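Formimidoylglutamase (Bacillus subtilis, PDB 3M1R) catalyses the manganese-dependent hydrolysis of N-formimidoyl-L-glutamate to L-glutamate and formamide in histidine degradation. Local coordinates at residues A148-N160 with L186-Y200. Numbering follows the deposited sequence.
With CA (calcium ion), chain B; CA (calcium ion), chain C.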
loop_
_atom_site.group_PDB
_atom_site.type_symbol
_atom_site.label_atom_id
_atom_site.label_comp_id
_atom_site.label_asym_id
_atom_site.label_seq_id
_atom_site.Cartn_x
_atom_site.Cartn_y
_atom_site.Cartn_z
ATOM N N ALA D 148 11.650 -17.915 -37.029
ATOM C CA ALA D 148 10.917 -16.661 -37.073
ATOM C C ALA D 148 10.582 -16.267 -35.642
ATOM O O ALA D 148 10.324 -17.139 -34.815
ATOM C CB ALA D 148 9.661 -16.821 -37.860
ATOM N N VAL D 149 10.570 -14.967 -35.360
ATOM C CA VAL D 149 10.207 -14.483 -34.027
ATOM C C VAL D 149 8.973 -13.606 -34.127
ATOM O O VAL D 149 8.945 -12.637 -34.897
ATOM C CB VAL D 149 11.344 -13.679 -33.344
ATOM C CG1 VAL D 149 10.926 -13.219 -31.922
ATOM C CG2 VAL D 149 12.636 -14.488 -33.288
ATOM N N ILE D 150 7.940 -13.974 -33.374
ATOM C CA ILE D 150 6.803 -13.096 -33.182
ATOM C C ILE D 150 6.972 -12.403 -31.833
ATOM O O ILE D 150 6.861 -13.036 -30.777
ATOM C CB ILE D 150 5.483 -13.859 -33.261
ATOM C CG1 ILE D 150 5.299 -14.409 -34.682
ATOM C CG2 ILE D 150 4.311 -12.957 -32.884
ATOM C CD1 ILE D 150 4.205 -15.417 -34.798
ATOM N N GLN D 151 7.269 -11.107 -31.897
ATOM C CA GLN D 151 7.571 -10.285 -30.723
ATOM C C GLN D 151 6.369 -9.392 -30.402
ATOM O O GLN D 151 6.064 -8.467 -31.157
ATOM C CB GLN D 151 8.824 -9.440 -31.009
ATOM C CG GLN D 151 9.181 -8.365 -29.970
ATOM C CD GLN D 151 10.299 -7.422 -30.449
ATOM O OE1 GLN D 151 10.824 -7.562 -31.559
ATOM N NE2 GLN D 151 10.649 -6.454 -29.614
ATOM N N PHE D 152 5.660 -9.697 -29.312
ATOM C CA PHE D 152 4.612 -8.805 -28.825
ATOM C C PHE D 152 5.281 -7.728 -27.970
ATOM O O PHE D 152 5.919 -8.032 -26.956
ATOM C CB PHE D 152 3.571 -9.565 -28.006
ATOM C CG PHE D 152 2.655 -10.428 -28.836
ATOM C CD1 PHE D 152 1.496 -9.906 -29.381
ATOM C CD2 PHE D 152 2.957 -11.753 -29.065
ATOM C CE1 PHE D 152 0.664 -10.696 -30.135
ATOM C CE2 PHE D 152 2.129 -12.549 -29.835
ATOM C CZ PHE D 152 0.982 -12.026 -30.360
ATOM N N ASP D 153 5.156 -6.476 -28.390
ATOM C CA ASP D 153 5.912 -5.406 -27.757
ATOM C C ASP D 153 5.417 -4.014 -28.122
ATOM O O ASP D 153 5.052 -3.756 -29.280
ATOM C CB ASP D 153 7.403 -5.528 -28.131
ATOM C CG ASP D 153 8.304 -5.121 -26.996
ATOM O OD1 ASP D 153 7.977 -4.095 -26.387
ATOM O OD2 ASP D 153 9.305 -5.811 -26.704
ATOM N N ALA D 154 5.400 -3.117 -27.130
ATOM C CA ALA D 154 5.225 -1.698 -27.407
ATOM C C ALA D 154 6.500 -1.112 -28.013
ATOM O O ALA D 154 6.444 -0.058 -28.631
ATOM C CB ALA D 154 4.864 -0.906 -26.103
ATOM N N HIS D 155 7.643 -1.773 -27.805
ATOM C CA HIS D 155 8.949 -1.206 -28.174
ATOM C C HIS D 155 9.731 -2.091 -29.125
ATOM O O HIS D 155 9.624 -3.312 -29.063
ATOM C CB HIS D 155 9.829 -0.996 -26.940
ATOM C CG HIS D 155 9.096 -0.455 -25.759
ATOM N ND1 HIS D 155 8.359 -1.261 -24.915
ATOM C CD2 HIS D 155 8.962 0.802 -25.290
ATOM C CE1 HIS D 155 7.830 -0.526 -23.958
ATOM N NE2 HIS D 155 8.167 0.732 -24.163
ATOM N N HIS D 156 10.567 -1.463 -29.955
ATOM C CA HIS D 156 11.382 -2.175 -30.941
ATOM C C HIS D 156 12.428 -3.057 -30.275
ATOM O O HIS D 156 12.718 -4.158 -30.754
ATOM C CB HIS D 156 12.075 -1.194 -31.893
ATOM C CG HIS D 156 11.133 -0.467 -32.804
ATOM N ND1 HIS D 156 10.358 -1.113 -33.743
ATOM C CD2 HIS D 156 10.846 0.852 -32.925
ATOM C CE1 HIS D 156 9.626 -0.227 -34.396
ATOM N NE2 HIS D 156 9.907 0.976 -33.919
ATOM N N ASP D 157 12.976 -2.573 -29.163
ATOM C CA ASP D 157 14.046 -3.261 -28.437
ATOM C C ASP D 157 15.290 -3.491 -29.259
ATOM O O ASP D 157 15.880 -4.570 -29.202
ATOM C CB ASP D 157 13.588 -4.604 -27.890
ATOM C CG ASP D 157 12.868 -4.475 -26.580
ATOM O OD1 ASP D 157 12.649 -3.326 -26.125
ATOM O OD2 ASP D 157 12.532 -5.527 -25.996
ATOM N N VAL D 158 15.685 -2.472 -30.009
ATOM C CA VAL D 158 16.918 -2.514 -30.762
ATOM C C VAL D 158 17.912 -1.460 -30.253
ATOM O O VAL D 158 18.663 -0.873 -31.044
ATOM C CB VAL D 158 16.639 -2.302 -32.262
ATOM C CG1 VAL D 158 15.917 -3.533 -32.854
ATOM C CG2 VAL D 158 15.832 -1.026 -32.478
ATOM N N ARG D 159 17.919 -1.229 -28.938
ATOM C CA ARG D 159 18.779 -0.207 -28.330
ATOM C C ARG D 159 20.265 -0.463 -28.561
ATOM O O ARG D 159 20.696 -1.615 -28.611
ATOM C CB ARG D 159 18.523 -0.098 -26.820
ATOM C CG ARG D 159 17.470 0.922 -26.419
ATOM C CD ARG D 159 17.346 1.006 -24.901
ATOM N NE ARG D 159 16.251 1.879 -24.481
ATOM C CZ ARG D 159 16.405 3.134 -24.062
ATOM N NH1 ARG D 159 15.346 3.847 -23.702
ATOM N NH2 ARG D 159 17.614 3.676 -23.998
ATOM N N ASN D 160 21.050 0.611 -28.682
ATOM C CA ASN D 160 22.499 0.463 -28.830
ATOM C C ASN D 160 23.089 -0.181 -27.578
ATOM O O ASN D 160 22.574 0.012 -26.476
ATOM C CB ASN D 160 23.177 1.807 -29.140
ATOM C CG ASN D 160 23.227 2.738 -27.929
ATOM O OD1 ASN D 160 24.002 2.523 -26.992
ATOM N ND2 ASN D 160 22.404 3.783 -27.951
ATOM N N LEU D 186 11.240 -11.344 -38.424
ATOM C CA LEU D 186 10.856 -10.786 -37.134
ATOM C C LEU D 186 9.556 -10.052 -37.361
ATOM O O LEU D 186 9.497 -9.147 -38.194
ATOM C CB LEU D 186 11.913 -9.782 -36.663
ATOM C CG LEU D 186 12.192 -9.578 -35.164
ATOM C CD1 LEU D 186 12.681 -8.171 -34.895
ATOM C CD2 LEU D 186 10.985 -9.882 -34.317
ATOM N N ILE D 187 8.511 -10.454 -36.645
ATOM C CA ILE D 187 7.242 -9.736 -36.673
ATOM C C ILE D 187 6.992 -9.047 -35.321
ATOM O O ILE D 187 6.768 -9.710 -34.298
ATOM C CB ILE D 187 6.081 -10.687 -37.008
ATOM C CG1 ILE D 187 6.290 -11.292 -38.386
ATOM C CG2 ILE D 187 4.767 -9.964 -36.992
ATOM C CD1 ILE D 187 5.438 -12.481 -38.606
ATOM N N GLN D 188 7.038 -7.715 -35.316
ATOM C CA GLN D 188 6.806 -6.953 -34.092
ATOM C C GLN D 188 5.362 -6.518 -34.065
ATOM O O GLN D 188 4.908 -5.826 -34.970
ATOM C CB GLN D 188 7.724 -5.730 -34.005
ATOM C CG GLN D 188 9.206 -6.060 -34.077
ATOM C CD GLN D 188 10.091 -4.847 -33.791
ATOM O OE1 GLN D 188 9.862 -3.752 -34.316
ATOM N NE2 GLN D 188 11.119 -5.047 -32.973
ATOM N N LEU D 189 4.645 -6.919 -33.021
ATOM C CA LEU D 189 3.219 -6.645 -32.930
ATOM C C LEU D 189 2.958 -5.756 -31.730
ATOM O O LEU D 189 3.344 -6.097 -30.611
ATOM C CB LEU D 189 2.425 -7.962 -32.799
ATOM C CG LEU D 189 2.502 -8.971 -33.953
ATOM C CD1 LEU D 189 1.965 -10.334 -33.524
ATOM C CD2 LEU D 189 1.738 -8.469 -35.180
ATOM N N GLY D 190 2.313 -4.616 -31.964
ATOM C CA GLY D 190 1.906 -3.721 -30.888
ATOM C C GLY D 190 2.780 -2.502 -30.684
ATOM O O GLY D 190 2.635 -1.802 -29.669
ATOM N N ILE D 191 3.683 -2.235 -31.637
ATOM C CA ILE D 191 4.613 -1.096 -31.509
ATOM C C ILE D 191 3.794 0.175 -31.287
ATOM O O ILE D 191 2.901 0.497 -32.066
ATOM C CB ILE D 191 5.524 -0.939 -32.752
ATOM C CG1 ILE D 191 6.448 -2.159 -32.917
ATOM C CG2 ILE D 191 6.331 0.331 -32.659
ATOM C CD1 ILE D 191 7.296 -2.457 -31.685
ATOM N N ARG D 192 4.084 0.895 -30.215
ATOM C CA ARG D 192 3.139 1.889 -29.724
ATOM C C ARG D 192 3.630 3.313 -29.954
ATOM O O ARG D 192 4.801 3.606 -29.759
ATOM C CB ARG D 192 2.848 1.634 -28.234
ATOM C CG ARG D 192 1.602 2.336 -27.709
ATOM C CD ARG D 192 1.533 2.226 -26.196
ATOM N NE ARG D 192 1.372 0.833 -25.772
ATOM C CZ ARG D 192 1.290 0.446 -24.504
ATOM N NH1 ARG D 192 1.354 1.350 -23.530
ATOM N NH2 ARG D 192 1.133 -0.841 -24.204
ATOM N N GLU D 193 2.720 4.176 -30.401
ATOM C CA GLU D 193 2.982 5.606 -30.565
ATOM C C GLU D 193 3.520 6.240 -29.269
ATOM O O GLU D 193 2.917 6.107 -28.211
ATOM C CB GLU D 193 1.689 6.304 -30.996
ATOM C CG GLU D 193 1.770 7.811 -31.123
ATOM C CD GLU D 193 2.293 8.261 -32.474
ATOM O OE1 GLU D 193 3.238 7.621 -32.989
ATOM O OE2 GLU D 193 1.762 9.257 -33.024
ATOM N N PHE D 194 4.665 6.913 -29.374
ATOM C CA PHE D 194 5.351 7.571 -28.250
ATOM C C PHE D 194 6.097 6.623 -27.315
ATOM O O PHE D 194 6.554 7.045 -26.260
ATOM C CB PHE D 194 4.426 8.499 -27.435
ATOM C CG PHE D 194 3.971 9.704 -28.192
ATOM C CD1 PHE D 194 2.630 9.903 -28.458
ATOM C CD2 PHE D 194 4.892 10.617 -28.678
ATOM C CE1 PHE D 194 2.215 10.999 -29.179
ATOM C CE2 PHE D 194 4.482 11.708 -29.403
ATOM C CZ PHE D 194 3.143 11.906 -29.656
ATOM N N SER D 195 6.241 5.361 -27.711
ATOM C CA SER D 195 7.071 4.412 -26.964
ATOM C C SER D 195 8.464 4.173 -27.579
ATOM O O SER D 195 9.243 3.371 -27.057
ATOM C CB SER D 195 6.335 3.067 -26.816
ATOM O OG SER D 195 5.108 3.244 -26.125
ATOM N N ASN D 196 8.778 4.867 -28.676
ATOM C CA ASN D 196 9.995 4.570 -29.435
ATOM C C ASN D 196 10.761 5.784 -29.950
ATOM O O ASN D 196 10.235 6.898 -29.978
ATOM C CB ASN D 196 9.666 3.648 -30.609
ATOM C CG ASN D 196 9.192 2.311 -30.162
ATOM O OD1 ASN D 196 9.979 1.496 -29.698
ATOM N ND2 ASN D 196 7.889 2.077 -30.267
ATOM N N SER D 197 12.006 5.552 -30.362
ATOM C CA SER D 197 12.882 6.613 -30.869
ATOM C C SER D 197 13.001 6.563 -32.383
ATOM O O SER D 197 12.910 5.487 -32.986
ATOM C CB SER D 197 14.270 6.485 -30.265
ATOM O OG SER D 197 14.209 6.570 -28.849
ATOM N N GLN D 198 13.234 7.728 -32.987
ATOM C CA GLN D 198 13.338 7.846 -34.437
ATOM C C GLN D 198 14.442 6.951 -34.986
ATOM O O GLN D 198 14.257 6.262 -35.990
ATOM C CB GLN D 198 13.607 9.299 -34.823
ATOM C CG GLN D 198 13.614 9.558 -36.325
ATOM C CD GLN D 198 13.508 11.041 -36.653
ATOM O OE1 GLN D 198 14.118 11.883 -35.986
ATOM N NE2 GLN D 198 12.728 11.365 -37.678
ATOM N N ALA D 199 15.587 6.972 -34.310
ATOM C CA ALA D 199 16.752 6.195 -34.705
ATOM C C ALA D 199 16.471 4.699 -34.697
ATOM O O ALA D 199 16.834 3.978 -35.624
ATOM C CB ALA D 199 17.927 6.514 -33.785
ATOM N N TYR D 200 15.832 4.237 -33.635
ATOM C CA TYR D 200 15.599 2.820 -33.459
ATOM C C TYR D 200 14.557 2.293 -34.429
ATOM O O TYR D 200 14.658 1.160 -34.898
ATOM C CB TYR D 200 15.221 2.527 -32.013
ATOM C CG TYR D 200 16.370 2.789 -31.063
ATOM C CD1 TYR D 200 17.681 2.800 -31.523
ATOM C CD2 TYR D 200 16.149 3.013 -29.708
ATOM C CE1 TYR D 200 18.735 3.029 -30.666
ATOM C CE2 TYR D 200 17.204 3.245 -28.839
ATOM C CZ TYR D 200 18.491 3.253 -29.327
ATOM O OH TYR D 200 19.543 3.477 -28.475
HETATM CA CA CA B . 8.469 -3.497 -24.153
HETATM CA CA CA C . 10.641 -4.477 -24.829
#
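The backbone O of Ala154 is gripped twice: by Arg192 N and, in its carbonyl plane, by Asn196 ND2 at 3.1 Å. The same Asn196 amide uses OD1 to accept from His156 N at 3.0 Å. It thus ties together the backbone before and after His155. His156 ND1 donates in its ring plane to Gln188 OE1, 2.7 Å away. Gln188 NE2 donates to Gln151 OE1 at 2.9 Å, with the two amide planes 77° apart and the donor above the acceptor's carbonyl plane. Gln151 has CG anti to the backbone N (chi1 172°) and an extended chain, and its NE2 donates to His156 O and Asp153 OD2. With an alanine here, Gln188 NE2 would probably lose this acceptor, and His156 O and Asp153 OD2 a donor. On the other face of the sheet, Leu189 CD1 lies over the Phe152 ring, 4.0 Å from its centroid. The strand segments 148-152 and 186-191 run parallel in a beta-alpha-beta unit; their axes come within 4.7 Å. Beyond the first, Asp153 bridges two calcium ions with Asp245. His155 and Asp247 bind one, Asp157 and Asn130 the other, probably in the two manganese positions of the arginase-family site.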